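PDB 3O5Y: sensor protein from Bacillus halodurans, which probably acts as a two-component sensor histidine kinase, using ATP to phosphorylate a protein histidine, and is represented here by its GAF domain. Local coordinates for residues A[39-44]-A[49-54]; A[7-12]-A[135-140]. All blocks are in the same frame, centred on the assembly; numbering follows the deposited sequence.

Interaction 1. Residues A[39-44]-A[49-54]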
loop_
_atom_site.group_PDB
_atom_site.type_symbol
_atom_site.label_atom_id
_atom_site.label_comp_id
_atom_site.label_asym_id
_atom_site.label_seq_id
_atom_site.Cartn_x
_atom_site.Cartn_y
_atom_site.Cartn_z
ATOM N N SER A 39 5.031 7.186 3.331
ATOM C CA SER A 39 6.220 7.789 2.761
ATOM C C SER A 39 6.101 8.255 1.317
ATOM O O SER A 39 6.812 9.174 0.919
ATOM C CB SER A 39 7.427 6.875 2.948
ATOM O OG SER A 39 7.300 5.737 2.136
ATOM N N HIS A 40 5.213 7.634 0.543
ATOM C CA HIS A 40 5.005 8.011 -0.852
ATOM C C HIS A 40 3.550 7.866 -1.248
ATOM O O HIS A 40 2.891 6.887 -0.878
ATOM C CB HIS A 40 5.867 7.152 -1.779
ATOM C CG HIS A 40 7.337 7.368 -1.600
ATOM N ND1 HIS A 40 8.073 8.193 -2.428
ATOM C CD2 HIS A 40 8.200 6.909 -0.658
ATOM C CE1 HIS A 40 9.328 8.214 -2.015
ATOM N NE2 HIS A 40 9.431 7.445 -0.944
ATOM N N VAL A 41 3.061 8.835 -2.019
ATOM C CA VAL A 41 1.704 8.812 -2.525
ATOM C C VAL A 41 1.680 9.173 -4.014
ATOM O O VAL A 41 2.378 10.090 -4.446
ATOM C CB VAL A 41 0.814 9.823 -1.772
ATOM C CG1 VAL A 41 -0.594 9.813 -2.350
ATOM C CG2 VAL A 41 0.782 9.536 -0.275
ATOM N N TYR A 42 0.871 8.460 -4.791
ATOM C CA TYR A 42 0.556 8.849 -6.158
ATOM C C TYR A 42 -0.946 8.760 -6.345
ATOM O O TYR A 42 -1.541 7.749 -5.973
ATOM C CB TYR A 42 1.242 7.943 -7.184
ATOM C CG TYR A 42 0.731 8.203 -8.583
ATOM C CD1 TYR A 42 1.280 9.222 -9.376
ATOM C CD2 TYR A 42 -0.328 7.469 -9.103
ATOM C CE1 TYR A 42 0.790 9.483 -10.658
ATOM C CE2 TYR A 42 -0.829 7.726 -10.380
ATOM C CZ TYR A 42 -0.266 8.725 -11.150
ATOM O OH TYR A 42 -0.769 8.965 -12.412
ATOM N N PRO A 43 -1.575 9.788 -6.952
ATOM C CA PRO A 43 -1.040 11.058 -7.475
ATOM C C PRO A 43 -0.478 11.933 -6.362
ATOM O O PRO A 43 -0.943 11.825 -5.230
ATOM C CB PRO A 43 -2.270 11.732 -8.081
ATOM C CG PRO A 43 -3.241 10.630 -8.320
ATOM C CD PRO A 43 -3.013 9.639 -7.244
ATOM N N LYS A 44 0.494 12.795 -6.689
ATOM C CA LYS A 44 1.284 13.532 -5.682
ATOM C C LYS A 44 0.445 14.282 -4.648
ATOM O O LYS A 44 0.802 14.321 -3.461
ATOM C CB LYS A 44 2.286 14.489 -6.351
ATOM N N LEU A 49 -3.499 12.324 5.200
ATOM C CA LEU A 49 -2.409 12.284 6.171
ATOM C C LEU A 49 -1.151 12.871 5.563
ATOM O O LEU A 49 -0.829 12.602 4.414
ATOM C CB LEU A 49 -2.119 10.845 6.626
ATOM C CG LEU A 49 -3.191 10.039 7.365
ATOM C CD1 LEU A 49 -2.777 8.599 7.493
ATOM C CD2 LEU A 49 -3.465 10.621 8.744
ATOM N N ASP A 50 -0.444 13.678 6.336
ATOM C CA ASP A 50 0.833 14.212 5.907
ATOM C C ASP A 50 1.787 13.068 5.585
ATOM O O ASP A 50 1.700 11.999 6.198
ATOM C CB ASP A 50 1.445 15.048 7.031
ATOM C CG ASP A 50 0.776 16.404 7.202
ATOM O OD1 ASP A 50 -0.290 16.664 6.595
ATOM O OD2 ASP A 50 1.342 17.222 7.961
ATOM N N ILE A 51 2.691 13.288 4.627
ATOM C CA ILE A 51 3.821 12.387 4.425
ATOM C C ILE A 51 4.542 12.368 5.761
ATOM O O ILE A 51 4.663 13.403 6.418
ATOM C CB ILE A 51 4.770 12.896 3.320
ATOM C CG1 ILE A 51 4.047 12.972 1.964
ATOM C CG2 ILE A 51 6.075 12.066 3.255
ATOM C CD1 ILE A 51 3.316 11.708 1.557
ATOM N N GLY A 52 4.967 11.185 6.188
ATOM C CA GLY A 52 5.635 11.043 7.469
ATOM C C GLY A 52 4.719 10.652 8.620
ATOM O O GLY A 52 5.206 10.350 9.704
ATOM N N SER A 53 3.402 10.653 8.410
ATOM C CA SER A 53 2.475 10.232 9.476
ATOM C C SER A 53 2.746 8.803 9.949
ATOM O O SER A 53 3.089 7.916 9.157
ATOM C CB SER A 53 1.015 10.341 9.027
ATOM O OG SER A 53 0.663 11.674 8.728
ATOM N N THR A 54 2.576 8.586 11.247
ATOM C CA THR A 54 2.690 7.252 11.825
ATOM C C THR A 54 1.322 6.585 11.830
ATOM O O THR A 54 0.323 7.202 12.179
ATOM C CB THR A 54 3.286 7.319 13.237
ATOM O OG1 THR A 54 4.636 7.781 13.138
ATOM C CG2 THR A 54 3.280 5.943 13.921
#
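Ser39 and Ile51 bring the two backbones closest, CA to CA at 5.4 Å, where the second half of strand 35-42 passes the loop that follows it. Here Asp50 to Ser53 form a type II beta turn, with Ile51 and Gly52 in the middle; the positive phi of Gly52 (95°) suits glycine in the third place of such a turn. Ile51 carries the contact with two branches. Its CG2, set anti to the backbone N, rests 3.8 Å from Ser39 O, so an apolar methyl lies against a strand carbonyl. The other branch bends at chi2 (-51°) and carries CD1 to Val41 CG2, also at 3.8 Å, the side chains crossing at a slant. Ser39 itself takes part through its backbone: its CB points away, and its OG bonds to Phe28 O on the neighbouring strand. On the loop side, Asp50 O is gripped twice by Ser53, from N at 3.1 Å and from OG at 2.8 Å, the hydroxyl tilted 20° from the carbonyl plane. Gly52 and Ser53 are joined by backbone bonds to Leu38, just before the contact, and Ile51 also leans on the Leu38 side chain. The site lies at the surface of the GAF domain, and an acetate ion, probably from the crystallisation liquor, sits about 5 Å from the Val41 side chain. Between the segments themselves the contact is purely van der Waals, consistent with the backbone bonds to Leu38 doing most to place the turn while Ile51 adds apolar contacts to Ser39 and Val41.

Interaction 2. Residues A[7-12]-A[135-140]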
loop_
_atom_site.group_PDB
_atom_site.type_symbol
_atom_site.label_atom_id
_atom_site.label_comp_id
_atom_site.label_asym_id
_atom_site.label_seq_id
_atom_site.Cartn_x
_atom_site.Cartn_y
_atom_site.Cartn_z
ATOM N N ASP A 7 13.090 7.158 -3.124
ATOM C CA ASP A 7 12.170 7.896 -3.979
ATOM C C ASP A 7 12.100 7.316 -5.393
ATOM O O ASP A 7 11.011 7.076 -5.924
ATOM C CB ASP A 7 12.611 9.362 -4.090
ATOM C CG ASP A 7 12.033 10.254 -2.998
ATOM O OD1 ASP A 7 11.373 9.763 -2.050
ATOM O OD2 ASP A 7 12.253 11.484 -3.094
ATOM N N ASP A 8 13.270 7.119 -5.997
ATOM C CA ASP A 8 13.364 6.699 -7.384
ATOM C C ASP A 8 12.857 5.260 -7.548
ATOM O O ASP A 8 12.205 4.951 -8.541
ATOM C CB ASP A 8 14.810 6.855 -7.929
ATOM C CG ASP A 8 15.315 8.323 -7.926
ATOM O OD1 ASP A 8 14.520 9.267 -8.162
ATOM O OD2 ASP A 8 16.535 8.524 -7.691
ATOM N N ILE A 9 13.157 4.399 -6.575
ATOM C CA ILE A 9 12.673 3.014 -6.556
ATOM C C ILE A 9 11.131 2.928 -6.574
ATOM O O ILE A 9 10.544 2.189 -7.378
ATOM C CB ILE A 9 13.251 2.240 -5.338
ATOM C CG1 ILE A 9 14.741 1.965 -5.546
ATOM C CG2 ILE A 9 12.524 0.928 -5.121
ATOM C CD1 ILE A 9 15.399 1.157 -4.434
ATOM N N ILE A 10 10.498 3.695 -5.691
ATOM C CA ILE A 10 9.060 3.726 -5.583
ATOM C C ILE A 10 8.448 4.353 -6.818
ATOM O O ILE A 10 7.550 3.762 -7.416
ATOM C CB ILE A 10 8.584 4.438 -4.268
ATOM C CG1 ILE A 10 8.677 3.469 -3.095
ATOM C CG2 ILE A 10 7.135 4.907 -4.354
ATOM C CD1 ILE A 10 9.925 3.587 -2.336
ATOM N N ASN A 11 8.937 5.531 -7.208
ATOM C CA ASN A 11 8.376 6.243 -8.361
ATOM C C ASN A 11 8.444 5.438 -9.644
ATOM O O ASN A 11 7.543 5.493 -10.481
ATOM C CB ASN A 11 9.060 7.587 -8.561
ATOM C CG ASN A 11 8.562 8.632 -7.597
ATOM O OD1 ASN A 11 7.397 8.615 -7.188
ATOM N ND2 ASN A 11 9.441 9.554 -7.221
ATOM N N ASN A 12 9.521 4.676 -9.773
ATOM C CA ASN A 12 9.737 3.845 -10.925
ATOM C C ASN A 12 8.728 2.719 -10.930
ATOM O O ASN A 12 8.227 2.328 -11.974
ATOM C CB ASN A 12 11.149 3.286 -10.904
ATOM C CG ASN A 12 11.335 2.164 -11.887
ATOM O OD1 ASN A 12 11.403 2.399 -13.099
ATOM N ND2 ASN A 12 11.398 0.924 -11.380
ATOM N N ASP A 135 7.392 -8.436 -4.182
ATOM C CA ASP A 135 8.452 -9.268 -3.609
ATOM C C ASP A 135 9.862 -8.832 -4.058
ATOM O O ASP A 135 10.806 -8.860 -3.260
ATOM C CB ASP A 135 8.229 -10.745 -3.917
ATOM C CG ASP A 135 7.073 -11.337 -3.139
ATOM O OD1 ASP A 135 6.562 -10.692 -2.179
ATOM O OD2 ASP A 135 6.679 -12.470 -3.489
ATOM N N HIS A 136 10.011 -8.434 -5.325
ATOM C CA HIS A 136 11.294 -7.880 -5.788
ATOM C C HIS A 136 11.524 -6.508 -5.163
ATOM O O HIS A 136 12.652 -6.126 -4.857
ATOM C CB HIS A 136 11.350 -7.784 -7.315
ATOM C CG HIS A 136 11.527 -9.102 -7.996
ATOM N ND1 HIS A 136 12.714 -9.807 -7.961
ATOM C CD2 HIS A 136 10.675 -9.840 -8.745
ATOM C CE1 HIS A 136 12.574 -10.930 -8.648
ATOM N NE2 HIS A 136 11.343 -10.979 -9.123
ATOM N N LEU A 137 10.443 -5.779 -4.943
ATOM C CA LEU A 137 10.529 -4.435 -4.398
ATOM C C LEU A 137 11.130 -4.476 -3.002
ATOM O O LEU A 137 11.947 -3.631 -2.654
ATOM C CB LEU A 137 9.130 -3.805 -4.361
ATOM C CG LEU A 137 8.813 -2.305 -4.421
ATOM C CD1 LEU A 137 8.084 -1.840 -3.171
ATOM C CD2 LEU A 137 10.025 -1.431 -4.760
ATOM N N ALA A 138 10.741 -5.480 -2.220
ATOM C CA ALA A 138 11.244 -5.644 -0.861
ATOM C C ALA A 138 12.753 -5.882 -0.830
ATOM O O ALA A 138 13.437 -5.360 0.052
ATOM C CB ALA A 138 10.528 -6.775 -0.167
ATOM N N VAL A 139 13.258 -6.671 -1.785
ATOM C CA VAL A 139 14.692 -6.905 -1.888
ATOM C C VAL A 139 15.436 -5.596 -2.216
ATOM O O VAL A 139 16.428 -5.252 -1.557
ATOM C CB VAL A 139 15.043 -7.984 -2.936
ATOM C CG1 VAL A 139 16.566 -8.130 -3.055
ATOM C CG2 VAL A 139 14.370 -9.317 -2.599
ATOM N N SER A 140 14.925 -4.875 -3.213
ATOM C CA SER A 140 15.494 -3.620 -3.687
ATOM C C SER A 140 15.531 -2.556 -2.601
ATOM O O SER A 140 16.490 -1.798 -2.513
ATOM C CB SER A 140 14.681 -3.096 -4.883
ATOM O OG SER A 140 14.751 -3.992 -5.992
#
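Two helices at opposite ends of the GAF domain sequence, 6-20 and 124-142, meet here through Ile9 on one and Leu137 and Ser140 on the other. In the GAF fold the first and last helices pack side by side against one face of the antiparallel sheet, and this contact joins them close to the end of the second. Because the kinase part of the protein probably follows in the chain, helix 124-142 is likely to lead toward it. Ile9 and Ser140 lie nearest along the backbone, CA to CA at 7.8 Å, and the contact buries 146 Å² in all. Ile9 points at the other helix and divides its two branches between two partners. CG2 meets Leu137 CD2 at 3.5 Å, a close methyl-to-methyl approach on the buried side. The longer branch runs out extended (chi2 -178°), which takes CD1 on to the backbone of Ser140, 3.7 Å from its O, with Ser140 CB a little farther off at 4.3 Å. In Leu137, CG lies roughly anti to the backbone N (chi1 -153°), and the branched end comes nearer to helix 6-20 than CB does, with CD2 reaching Ile9. Ser140 turns its hydroxyl back onto its own helix, so that the polar end of this residue is occupied while its CB and carbonyl meet Ile9. His136 O thereby takes both Ser140 N, at 3.1 Å, and Ser140 OG, at 3.2 Å, the hydroxyl lying 41° out of the carbonyl plane.

Both contacts lie in the same GAF domain and meet where helix 6-20 packs on strand 35-42, with His40 CB 3.6 Å from Ile10 CG2. They differ in reach. Interaction 1 is local, tying a strand to the loop just after it, whereas interaction 2 brings together helices from the two ends of the domain. The first is a surface contact whose main side chain is exposed; the second is partly buried, with Leu137 enclosed. In each, one isoleucine touches both a methyl and a main-chain carbonyl, but the loop of interaction 1 is also bonded through its backbone to Leu38, whereas the helices of interaction 2 meet through side chains and one carbonyl.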